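Local coordinates for protein yesU (Bacillus subtilis, PDB 1OQ1) that is of unknown function but adopts a galectin-like beta-sandwich fold, consistent with, though not proof of, a role in carbohydrate recognition, at residues A[4-12]-A[55-66]; A[40-51]-A[202-212]. All coordinates share one frame; numbering follows the deposited sequence.

How the contacts relate
Read from the N terminus, the chain shows how a two-sheet beta-sandwich is closed by pairings between segments far apart in sequence. Residues 4-12 lie on strand 5-14, which turns a corner at Ala9, and contact 1 closes a 42-residue loop when 55-66 returns to meet it. Within that loop lies 40-51, whose partner 202-212 arrives only after 150 further residues, so the closures cross. Their centres are 25 Å apart, on opposite sides of the chain's centre. Strand 209-222 connects them: it pairs with 40-44 in contact 2, 63-73 runs beside it from contact 2 toward contact 1, and 5-14 joins it only further along. Contact 2 also reaches the second sheet through 199-205.

Contact 1 (A[4-12]-A[55-66]); sequences MYKEGACLY and CPETFPDGIIVT
The first strand of the beta-sandwich turns a corner and packs largely side chain on side chain across the second segment: strands 5-8 and 63-66 cross almost at right angles, at 81° with 7.5 Å between their axes, without any hydrogen bond between the segments. At the crossing, the CD1 branch of Ile64 touches CG of Glu7 (3.7 Å), the two side chains lying perpendicular, and also packs against the backbone O of Lys6. The carboxylate end of Glu7 makes a long, weak ion pair with Lys164. After the corner at Ala9, Leu11 extends CD1 to meet CG of Pro60 tip to tip at 3.8 Å, with CG2 of Ile63 crossing it from one side.

Tyr12 supplies the aromatic end of the contact. Its CG is anti to the backbone N (chi1 178°), which swings the ring over Phe59 in an edge-to-face pair: the Phe59 edge points at the Tyr12 face, with 5.3 Å between ring centroids and planes 72° apart. Atom CE2 of Phe59 also presses on CB of Tyr12 at 3.5 Å. Cys55 adds an oblique sulfur-aromatic contact, its SG 4.5 Å from the Tyr12 ring centroid, while the hydroxyl of Tyr12 is hydrogen-bonded to Asn14.

Strand 209-222 pairs with 5-14 and with 63-73, and Leu11 and Tyr12 form a classic bulge opposite its Val217. Phe59 also reaches Ile200 of strand 199-205 in the other sheet.

Contact 2 (A[40-51]-A[202-212]); sequences LHLSHVQDEAHF and FRQMAPMKAVY. With ACY (acetic acid), chain E.
The CB methyl of Ala206 lies over one face of the His44 imidazole, 3.5 Å from its centroid, a CH-pi contact. At the ring's edge, ND1 donates to O of Ala49 (2.8 Å), approaching that carbonyl from above its plane. In His50, CG stands anti to the carbonyl carbon (chi1 -47°), and the turn of the ring about CB-CG (chi2 -44°) brings ND1 to the N-H of Ala206 at 2.9 Å, 4° out of the ring plane. CE of Met205 (selenomethionine) lies over one face, toward the rim, and O of Glu48 over the centre of the opposite face.

The edge of the Arg203 guanidinium faces a bound acetic acid: NE bonds to O at 3.0 Å and NH2 to OXT at 2.6 Å, a two-bond grip on a molecule probably from the crystallisation liquor. CG2 of Val211 lies over the His41 ring, 3.6 Å from its centroid.

Both segments pass between the sheets of the galectin-like sandwich, 40-51 through the type I turn Gln46-Ala49 and 202-212 through the cis-Pro207 loop: strand 40-44 pairs antiparallel with 209-212 and 31-34, and Phe51 bonds reciprocally to Gln204 of 199-205, flanked beyond by 76-86.

Contact 1 (A[4-12]-A[55-66])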
loop_
_atom_site.group_PDB
_atom_site.type_symbol
_atom_site.label_atom_id
_atom_site.label_comp_id
_atom_site.label_asym_id
_atom_site.label_seq_id
_atom_site.Cartn_x
_atom_site.Cartn_y
_atom_site.Cartn_z
HETATM N N MSE A 4 -15.675 1.498 15.570
HETATM C CA MSE A 4 -15.715 0.040 15.565
HETATM C C MSE A 4 -16.039 -0.595 14.215
HETATM O O MSE A 4 -17.064 -0.293 13.600
HETATM C CB MSE A 4 -16.737 -0.442 16.598
HETATM C CG MSE A 4 -16.142 -1.054 17.857
HETATM SE SE MSE A 4 -16.134 -2.987 17.808
HETATM C CE MSE A 4 -14.398 -3.256 17.009
ATOM N N TYR A 5 -15.147 -1.476 13.763
ATOM C CA TYR A 5 -15.328 -2.219 12.518
ATOM C C TYR A 5 -14.981 -3.680 12.757
ATOM O O TYR A 5 -14.096 -3.991 13.557
ATOM C CB TYR A 5 -14.410 -1.713 11.403
ATOM C CG TYR A 5 -14.956 -0.551 10.616
ATOM C CD1 TYR A 5 -14.755 0.756 11.042
ATOM C CD2 TYR A 5 -15.680 -0.762 9.443
ATOM C CE1 TYR A 5 -15.260 1.828 10.322
ATOM C CE2 TYR A 5 -16.193 0.297 8.719
ATOM C CZ TYR A 5 -15.978 1.591 9.162
ATOM O OH TYR A 5 -16.482 2.646 8.446
ATOM N N LYS A 6 -15.682 -4.571 12.067
ATOM C CA LYS A 6 -15.414 -6.002 12.160
ATOM C C LYS A 6 -15.166 -6.498 10.743
ATOM O O LYS A 6 -15.673 -5.921 9.780
ATOM C CB LYS A 6 -16.612 -6.764 12.749
ATOM C CG LYS A 6 -16.853 -6.538 14.231
ATOM C CD LYS A 6 -15.629 -6.898 15.058
ATOM C CE LYS A 6 -15.926 -6.810 16.552
ATOM N NZ LYS A 6 -14.687 -6.946 17.369
ATOM N N GLU A 7 -14.373 -7.553 10.608
ATOM C CA GLU A 7 -14.121 -8.117 9.293
ATOM C C GLU A 7 -15.297 -9.016 8.944
ATOM O O GLU A 7 -15.756 -9.793 9.779
ATOM C CB GLU A 7 -12.826 -8.932 9.297
ATOM C CG GLU A 7 -11.573 -8.091 9.428
ATOM C CD GLU A 7 -10.312 -8.928 9.430
ATOM O OE1 GLU A 7 -10.164 -9.774 8.529
ATOM O OE2 GLU A 7 -9.464 -8.738 10.331
ATOM N N GLY A 8 -15.795 -8.889 7.719
ATOM C CA GLY A 8 -16.908 -9.711 7.278
ATOM C C GLY A 8 -16.442 -10.845 6.383
ATOM O O GLY A 8 -15.420 -11.477 6.653
ATOM N N ALA A 9 -17.184 -11.099 5.310
ATOM C CA ALA A 9 -16.841 -12.170 4.382
ATOM C C ALA A 9 -15.466 -11.949 3.765
ATOM O O ALA A 9 -15.059 -10.816 3.518
ATOM C CB ALA A 9 -17.891 -12.261 3.284
ATOM N N CYS A 10 -14.747 -13.039 3.519
ATOM C CA CYS A 10 -13.428 -12.935 2.908
ATOM C C CYS A 10 -13.624 -12.810 1.405
ATOM O O CYS A 10 -14.267 -13.657 0.785
ATOM C CB CYS A 10 -12.584 -14.176 3.215
ATOM S SG CYS A 10 -10.903 -14.100 2.527
ATOM N N LEU A 11 -13.074 -11.753 0.821
ATOM C CA LEU A 11 -13.206 -11.524 -0.611
ATOM C C LEU A 11 -12.000 -12.015 -1.391
ATOM O O LEU A 11 -12.116 -12.372 -2.566
ATOM C CB LEU A 11 -13.389 -10.033 -0.888
ATOM C CG LEU A 11 -14.558 -9.351 -0.181
ATOM C CD1 LEU A 11 -14.591 -7.881 -0.560
ATOM C CD2 LEU A 11 -15.858 -10.034 -0.572
ATOM N N TYR A 12 -10.848 -12.046 -0.730
ATOM C CA TYR A 12 -9.605 -12.436 -1.384
ATOM C C TYR A 12 -8.536 -12.745 -0.346
ATOM O O TYR A 12 -8.450 -12.084 0.689
ATOM C CB TYR A 12 -9.138 -11.268 -2.262
ATOM C CG TYR A 12 -7.833 -11.461 -2.995
ATOM C CD1 TYR A 12 -7.795 -12.084 -4.242
ATOM C CD2 TYR A 12 -6.635 -10.984 -2.459
ATOM C CE1 TYR A 12 -6.595 -12.224 -4.942
ATOM C CE2 TYR A 12 -5.431 -11.122 -3.149
ATOM C CZ TYR A 12 -5.421 -11.741 -4.388
ATOM O OH TYR A 12 -4.237 -11.878 -5.078
ATOM N N CYS A 55 -1.666 -5.988 -7.562
ATOM C CA CYS A 55 -2.503 -7.178 -7.514
ATOM C C CYS A 55 -3.463 -6.871 -8.674
ATOM O O CYS A 55 -3.909 -5.734 -8.829
ATOM C CB CYS A 55 -3.259 -7.233 -6.186
ATOM S SG CYS A 55 -4.595 -8.452 -6.116
ATOM N N PRO A 56 -3.810 -7.872 -9.495
ATOM C CA PRO A 56 -4.713 -7.590 -10.618
ATOM C C PRO A 56 -6.202 -7.417 -10.328
ATOM O O PRO A 56 -6.940 -6.905 -11.172
ATOM C CB PRO A 56 -4.458 -8.769 -11.550
ATOM C CG PRO A 56 -4.289 -9.901 -10.574
ATOM C CD PRO A 56 -3.399 -9.288 -9.487
ATOM N N GLU A 57 -6.640 -7.844 -9.149
ATOM C CA GLU A 57 -8.053 -7.775 -8.776
ATOM C C GLU A 57 -8.589 -6.398 -8.415
ATOM O O GLU A 57 -7.935 -5.626 -7.720
ATOM C CB GLU A 57 -8.320 -8.713 -7.596
ATOM C CG GLU A 57 -7.844 -10.130 -7.823
ATOM C CD GLU A 57 -8.625 -10.829 -8.909
ATOM O OE1 GLU A 57 -8.073 -11.761 -9.530
ATOM O OE2 GLU A 57 -9.796 -10.450 -9.133
ATOM N N THR A 58 -9.791 -6.093 -8.892
ATOM C CA THR A 58 -10.425 -4.830 -8.549
ATOM C C THR A 58 -11.206 -5.115 -7.274
ATOM O O THR A 58 -12.066 -6.003 -7.252
ATOM C CB THR A 58 -11.424 -4.357 -9.625
ATOM O OG1 THR A 58 -10.724 -4.048 -10.834
ATOM C CG2 THR A 58 -12.167 -3.113 -9.146
ATOM N N PHE A 59 -10.899 -4.389 -6.207
ATOM C CA PHE A 59 -11.615 -4.589 -4.959
ATOM C C PHE A 59 -12.681 -3.522 -4.778
ATOM O O PHE A 59 -12.542 -2.399 -5.256
ATOM C CB PHE A 59 -10.641 -4.576 -3.778
ATOM C CG PHE A 59 -9.620 -5.675 -3.833
ATOM C CD1 PHE A 59 -8.321 -5.419 -4.255
ATOM C CD2 PHE A 59 -9.974 -6.981 -3.501
ATOM C CE1 PHE A 59 -7.383 -6.444 -4.346
ATOM C CE2 PHE A 59 -9.045 -8.013 -3.590
ATOM C CZ PHE A 59 -7.745 -7.743 -4.014
ATOM N N PRO A 60 -13.779 -3.870 -4.101
ATOM C CA PRO A 60 -14.856 -2.906 -3.878
ATOM C C PRO A 60 -14.514 -1.955 -2.735
ATOM O O PRO A 60 -13.474 -2.091 -2.083
ATOM C CB PRO A 60 -16.038 -3.799 -3.533
ATOM C CG PRO A 60 -15.371 -4.887 -2.730
ATOM C CD PRO A 60 -14.145 -5.197 -3.570
ATOM N N ASP A 61 -15.387 -0.982 -2.514
ATOM C CA ASP A 61 -15.206 -0.041 -1.421
ATOM C C ASP A 61 -15.708 -0.808 -0.194
ATOM O O ASP A 61 -16.345 -1.852 -0.341
ATOM C CB ASP A 61 -16.070 1.197 -1.660
ATOM C CG ASP A 61 -15.673 2.370 -0.789
ATOM O OD1 ASP A 61 -14.838 2.197 0.130
ATOM O OD2 ASP A 61 -16.209 3.472 -1.029
ATOM N N GLY A 62 -15.428 -0.303 1.002
ATOM C CA GLY A 62 -15.891 -0.966 2.211
ATOM C C GLY A 62 -15.167 -2.270 2.477
ATOM O O GLY A 62 -15.778 -3.339 2.527
ATOM N N ILE A 63 -13.859 -2.176 2.674
ATOM C CA ILE A 63 -13.043 -3.359 2.901
ATOM C C ILE A 63 -12.000 -3.162 3.989
ATOM O O ILE A 63 -11.676 -2.038 4.363
ATOM C CB ILE A 63 -12.286 -3.749 1.613
ATOM C CG1 ILE A 63 -11.483 -2.543 1.107
ATOM C CG2 ILE A 63 -13.269 -4.239 0.548
ATOM C CD1 ILE A 63 -10.533 -2.843 -0.049
ATOM N N ILE A 64 -11.482 -4.277 4.491
ATOM C CA ILE A 64 -10.427 -4.263 5.493
ATOM C C ILE A 64 -9.296 -5.067 4.858
ATOM O O ILE A 64 -9.471 -6.236 4.511
ATOM C CB ILE A 64 -10.884 -4.904 6.813
ATOM C CG1 ILE A 64 -12.015 -4.065 7.426
ATOM C CG2 ILE A 64 -9.707 -4.991 7.784
ATOM C CD1 ILE A 64 -12.524 -4.582 8.757
ATOM N N VAL A 65 -8.149 -4.413 4.687
ATOM C CA VAL A 65 -6.978 -5.016 4.051
ATOM C C VAL A 65 -5.913 -5.354 5.083
ATOM O O VAL A 65 -5.517 -4.501 5.876
ATOM C CB VAL A 65 -6.374 -4.045 3.003
ATOM C CG1 VAL A 65 -5.208 -4.709 2.279
ATOM C CG2 VAL A 65 -7.445 -3.614 2.011
ATOM N N THR A 66 -5.448 -6.598 5.061
ATOM C CA THR A 66 -4.434 -7.046 6.002
ATOM C C THR A 66 -3.284 -7.780 5.319
ATOM O O THR A 66 -3.451 -8.387 4.254
ATOM C CB THR A 66 -5.041 -7.993 7.065
ATOM O OG1 THR A 66 -5.703 -9.086 6.413
ATOM C CG2 THR A 66 -6.039 -7.244 7.944
#

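Contact 2 (A[40-51]-A[202-212])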
loop_
_atom_site.group_PDB
_atom_site.type_symbol
_atom_site.label_atom_id
_atom_site.label_comp_id
_atom_site.label_asym_id
_atom_site.label_seq_id
_atom_site.Cartn_x
_atom_site.Cartn_y
_atom_site.Cartn_z
ATOM N N LEU A 40 7.084 -13.918 0.080
ATOM C CA LEU A 40 7.452 -12.937 -0.937
ATOM C C LEU A 40 8.539 -11.968 -0.483
ATOM O O LEU A 40 8.343 -11.187 0.452
ATOM C CB LEU A 40 6.224 -12.131 -1.374
ATOM C CG LEU A 40 6.496 -10.970 -2.342
ATOM C CD1 LEU A 40 7.014 -11.515 -3.661
ATOM C CD2 LEU A 40 5.226 -10.175 -2.573
ATOM N N HIS A 41 9.687 -12.031 -1.150
ATOM C CA HIS A 41 10.797 -11.132 -0.861
ATOM C C HIS A 41 10.833 -10.124 -2.002
ATOM O O HIS A 41 10.911 -10.512 -3.168
ATOM C CB HIS A 41 12.130 -11.884 -0.834
ATOM C CG HIS A 41 12.320 -12.748 0.372
ATOM N ND1 HIS A 41 13.256 -12.471 1.345
ATOM C CD2 HIS A 41 11.702 -13.888 0.758
ATOM C CE1 HIS A 41 13.208 -13.405 2.278
ATOM N NE2 HIS A 41 12.274 -14.276 1.945
ATOM N N LEU A 42 10.743 -8.839 -1.678
ATOM C CA LEU A 42 10.802 -7.807 -2.708
ATOM C C LEU A 42 12.064 -6.971 -2.521
ATOM O O LEU A 42 12.317 -6.443 -1.435
ATOM C CB LEU A 42 9.564 -6.897 -2.651
ATOM C CG LEU A 42 8.233 -7.508 -3.102
ATOM C CD1 LEU A 42 7.132 -6.454 -3.016
ATOM C CD2 LEU A 42 8.356 -8.029 -4.530
ATOM N N SER A 43 12.866 -6.880 -3.579
ATOM C CA SER A 43 14.104 -6.095 -3.557
ATOM C C SER A 43 14.198 -5.303 -4.857
ATOM O O SER A 43 13.224 -5.230 -5.604
ATOM C CB SER A 43 15.329 -7.006 -3.391
ATOM O OG SER A 43 15.385 -7.984 -4.410
ATOM N N HIS A 44 15.364 -4.729 -5.142
ATOM C CA HIS A 44 15.517 -3.909 -6.342
ATOM C C HIS A 44 16.734 -4.280 -7.187
ATOM O O HIS A 44 17.761 -4.704 -6.656
ATOM C CB HIS A 44 15.595 -2.441 -5.919
ATOM C CG HIS A 44 14.431 -1.998 -5.085
ATOM N ND1 HIS A 44 13.360 -1.305 -5.609
ATOM C CD2 HIS A 44 14.155 -2.176 -3.771
ATOM C CE1 HIS A 44 12.475 -1.076 -4.653
ATOM N NE2 HIS A 44 12.933 -1.595 -3.528
ATOM N N VAL A 45 16.618 -4.117 -8.502
ATOM C CA VAL A 45 17.725 -4.451 -9.391
ATOM C C VAL A 45 18.822 -3.385 -9.354
ATOM O O VAL A 45 19.976 -3.671 -9.674
ATOM C CB VAL A 45 17.239 -4.658 -10.852
ATOM C CG1 VAL A 45 16.241 -5.814 -10.903
ATOM C CG2 VAL A 45 16.611 -3.382 -11.395
ATOM N N GLN A 46 18.455 -2.168 -8.956
ATOM C CA GLN A 46 19.390 -1.042 -8.845
ATOM C C GLN A 46 19.026 -0.146 -7.658
ATOM O O GLN A 46 17.903 -0.194 -7.163
ATOM C CB GLN A 46 19.382 -0.199 -10.121
ATOM C CG GLN A 46 20.028 -0.865 -11.309
ATOM C CD GLN A 46 20.318 0.119 -12.419
ATOM O OE1 GLN A 46 20.797 1.224 -12.167
ATOM N NE2 GLN A 46 20.042 -0.277 -13.652
ATOM N N ASP A 47 19.970 0.685 -7.225
ATOM C CA ASP A 47 19.754 1.568 -6.078
ATOM C C ASP A 47 18.598 2.561 -6.173
ATOM O O ASP A 47 18.097 3.023 -5.148
ATOM C CB ASP A 47 21.048 2.314 -5.740
ATOM C CG ASP A 47 21.993 1.479 -4.895
ATOM O OD1 ASP A 47 23.135 1.926 -4.651
ATOM O OD2 ASP A 47 21.588 0.377 -4.469
ATOM N N GLU A 48 18.176 2.900 -7.385
ATOM C CA GLU A 48 17.060 3.824 -7.545
ATOM C C GLU A 48 15.956 3.211 -8.412
ATOM O O GLU A 48 15.166 3.925 -9.036
ATOM C CB GLU A 48 17.534 5.146 -8.157
ATOM C CG GLU A 48 18.659 5.854 -7.390
ATOM C CD GLU A 48 18.371 6.035 -5.901
ATOM O OE1 GLU A 48 17.236 6.407 -5.537
ATOM O OE2 GLU A 48 19.298 5.820 -5.091
ATOM N N ALA A 49 15.902 1.882 -8.439
ATOM C CA ALA A 49 14.902 1.167 -9.228
ATOM C C ALA A 49 13.584 1.027 -8.466
ATOM O O ALA A 49 13.180 -0.080 -8.102
ATOM C CB ALA A 49 15.431 -0.217 -9.613
ATOM N N HIS A 50 12.916 2.153 -8.243
ATOM C CA HIS A 50 11.649 2.172 -7.515
ATOM C C HIS A 50 10.556 1.476 -8.324
ATOM O O HIS A 50 10.605 1.455 -9.559
ATOM C CB HIS A 50 11.263 3.622 -7.213
ATOM C CG HIS A 50 12.395 4.438 -6.665
ATOM N ND1 HIS A 50 13.250 3.965 -5.695
ATOM C CD2 HIS A 50 12.817 5.691 -6.960
ATOM C CE1 HIS A 50 14.154 4.888 -5.417
ATOM N NE2 HIS A 50 13.913 5.947 -6.171
ATOM N N PHE A 51 9.562 0.915 -7.642
ATOM C CA PHE A 51 8.505 0.204 -8.353
ATOM C C PHE A 51 7.169 0.179 -7.627
ATOM O O PHE A 51 7.057 0.603 -6.483
ATOM C CB PHE A 51 8.941 -1.250 -8.587
ATOM C CG PHE A 51 8.978 -2.092 -7.326
ATOM C CD1 PHE A 51 7.799 -2.524 -6.715
ATOM C CD2 PHE A 51 10.191 -2.445 -6.747
ATOM C CE1 PHE A 51 7.830 -3.294 -5.544
ATOM C CE2 PHE A 51 10.231 -3.216 -5.573
ATOM C CZ PHE A 51 9.045 -3.639 -4.975
ATOM N N PHE A 202 1.688 -2.623 -4.158
ATOM C CA PHE A 202 2.788 -2.532 -3.211
ATOM C C PHE A 202 3.974 -1.801 -3.816
ATOM O O PHE A 202 4.587 -2.286 -4.767
ATOM C CB PHE A 202 3.220 -3.940 -2.795
ATOM C CG PHE A 202 2.191 -4.670 -1.987
ATOM C CD1 PHE A 202 2.285 -4.719 -0.597
ATOM C CD2 PHE A 202 1.098 -5.266 -2.608
ATOM C CE1 PHE A 202 1.304 -5.349 0.162
ATOM C CE2 PHE A 202 0.109 -5.902 -1.855
ATOM C CZ PHE A 202 0.214 -5.941 -0.468
ATOM N N ARG A 203 4.299 -0.635 -3.265
ATOM C CA ARG A 203 5.433 0.133 -3.764
ATOM C C ARG A 203 6.615 0.110 -2.813
ATOM O O ARG A 203 6.456 0.016 -1.598
ATOM C CB ARG A 203 5.038 1.595 -4.009
ATOM C CG ARG A 203 6.229 2.518 -4.321
ATOM C CD ARG A 203 5.757 3.933 -4.631
ATOM N NE ARG A 203 6.830 4.838 -5.051
ATOM C CZ ARG A 203 7.531 4.694 -6.174
ATOM N NH1 ARG A 203 7.286 3.678 -6.986
ATOM N NH2 ARG A 203 8.453 5.588 -6.506
ATOM N N GLN A 204 7.812 0.183 -3.379
ATOM C CA GLN A 204 9.024 0.242 -2.585
ATOM C C GLN A 204 9.987 1.184 -3.271
ATOM O O GLN A 204 10.026 1.252 -4.500
ATOM C CB GLN A 204 9.708 -1.124 -2.465
ATOM C CG GLN A 204 8.978 -2.146 -1.618
ATOM C CD GLN A 204 9.862 -3.335 -1.262
ATOM O OE1 GLN A 204 10.994 -3.456 -1.746
ATOM N NE2 GLN A 204 9.349 -4.218 -0.417
HETATM N N MSE A 205 10.736 1.929 -2.470
HETATM C CA MSE A 205 11.760 2.810 -3.002
HETATM C C MSE A 205 13.034 2.021 -2.750
HETATM O O MSE A 205 13.262 1.554 -1.632
HETATM C CB MSE A 205 11.817 4.135 -2.241
HETATM C CG MSE A 205 10.724 5.120 -2.602
HETATM SE SE MSE A 205 11.109 6.876 -1.885
HETATM C CE MSE A 205 12.265 7.537 -3.300
ATOM N N ALA A 206 13.841 1.838 -3.788
ATOM C CA ALA A 206 15.093 1.104 -3.648
ATOM C C ALA A 206 15.968 1.875 -2.670
ATOM O O ALA A 206 15.844 3.096 -2.561
ATOM C CB ALA A 206 15.785 0.995 -4.997
ATOM N N PRO A 207 16.896 1.189 -1.977
ATOM C CA PRO A 207 17.205 -0.245 -2.027
ATOM C C PRO A 207 16.491 -1.107 -0.983
ATOM O O PRO A 207 17.056 -2.077 -0.466
ATOM C CB PRO A 207 18.708 -0.259 -1.828
ATOM C CG PRO A 207 18.873 0.782 -0.778
ATOM C CD PRO A 207 17.951 1.912 -1.244
HETATM N N MSE A 208 15.247 -0.755 -0.688
HETATM C CA MSE A 208 14.439 -1.480 0.285
HETATM C C MSE A 208 14.404 -2.990 0.056
HETATM O O MSE A 208 14.328 -3.458 -1.078
HETATM C CB MSE A 208 13.003 -0.948 0.240
HETATM C CG MSE A 208 12.049 -1.550 1.265
HETATM SE SE MSE A 208 12.331 -0.793 3.009
HETATM C CE MSE A 208 11.976 -2.356 4.110
ATOM N N LYS A 209 14.481 -3.747 1.144
ATOM C CA LYS A 209 14.359 -5.197 1.078
ATOM C C LYS A 209 13.336 -5.539 2.155
ATOM O O LYS A 209 13.526 -5.207 3.324
ATOM C CB LYS A 209 15.694 -5.891 1.349
ATOM C CG LYS A 209 16.676 -5.751 0.195
ATOM C CD LYS A 209 17.804 -6.762 0.284
ATOM C CE LYS A 209 18.702 -6.669 -0.942
ATOM N NZ LYS A 209 19.789 -7.689 -0.902
ATOM N N ALA A 210 12.240 -6.173 1.750
ATOM C CA ALA A 210 11.177 -6.529 2.687
ATOM C C ALA A 210 10.503 -7.844 2.321
ATOM O O ALA A 210 10.588 -8.307 1.184
ATOM C CB ALA A 210 10.134 -5.412 2.734
ATOM N N VAL A 211 9.826 -8.438 3.297
ATOM C CA VAL A 211 9.119 -9.695 3.091
ATOM C C VAL A 211 7.643 -9.494 3.401
ATOM O O VAL A 211 7.291 -8.855 4.397
ATOM C CB VAL A 211 9.685 -10.805 4.003
ATOM C CG1 VAL A 211 8.882 -12.087 3.835
ATOM C CG2 VAL A 211 11.151 -11.051 3.665
ATOM N N TYR A 212 6.789 -10.034 2.538
ATOM C CA TYR A 212 5.346 -9.918 2.705
ATOM C C TYR A 212 4.697 -11.300 2.723
ATOM O O TYR A 212 5.142 -12.216 2.027
ATOM C CB TYR A 212 4.737 -9.098 1.562
ATOM C CG TYR A 212 5.360 -7.732 1.360
ATOM C CD1 TYR A 212 6.603 -7.594 0.746
ATOM C CD2 TYR A 212 4.707 -6.577 1.789
ATOM C CE1 TYR A 212 7.183 -6.337 0.561
ATOM C CE2 TYR A 212 5.278 -5.314 1.610
ATOM C CZ TYR A 212 6.514 -5.204 0.997
ATOM O OH TYR A 212 7.083 -3.967 0.825
HETATM C C ACY E . 8.591 7.841 -3.994
HETATM O O ACY E . 7.716 7.101 -3.356
HETATM O OXT ACY E . 9.225 7.551 -5.067
HETATM C CH3 ACY E . 8.850 9.187 -3.338
HETATM O O HOH W 1 17.059 -4.065 -2.922
#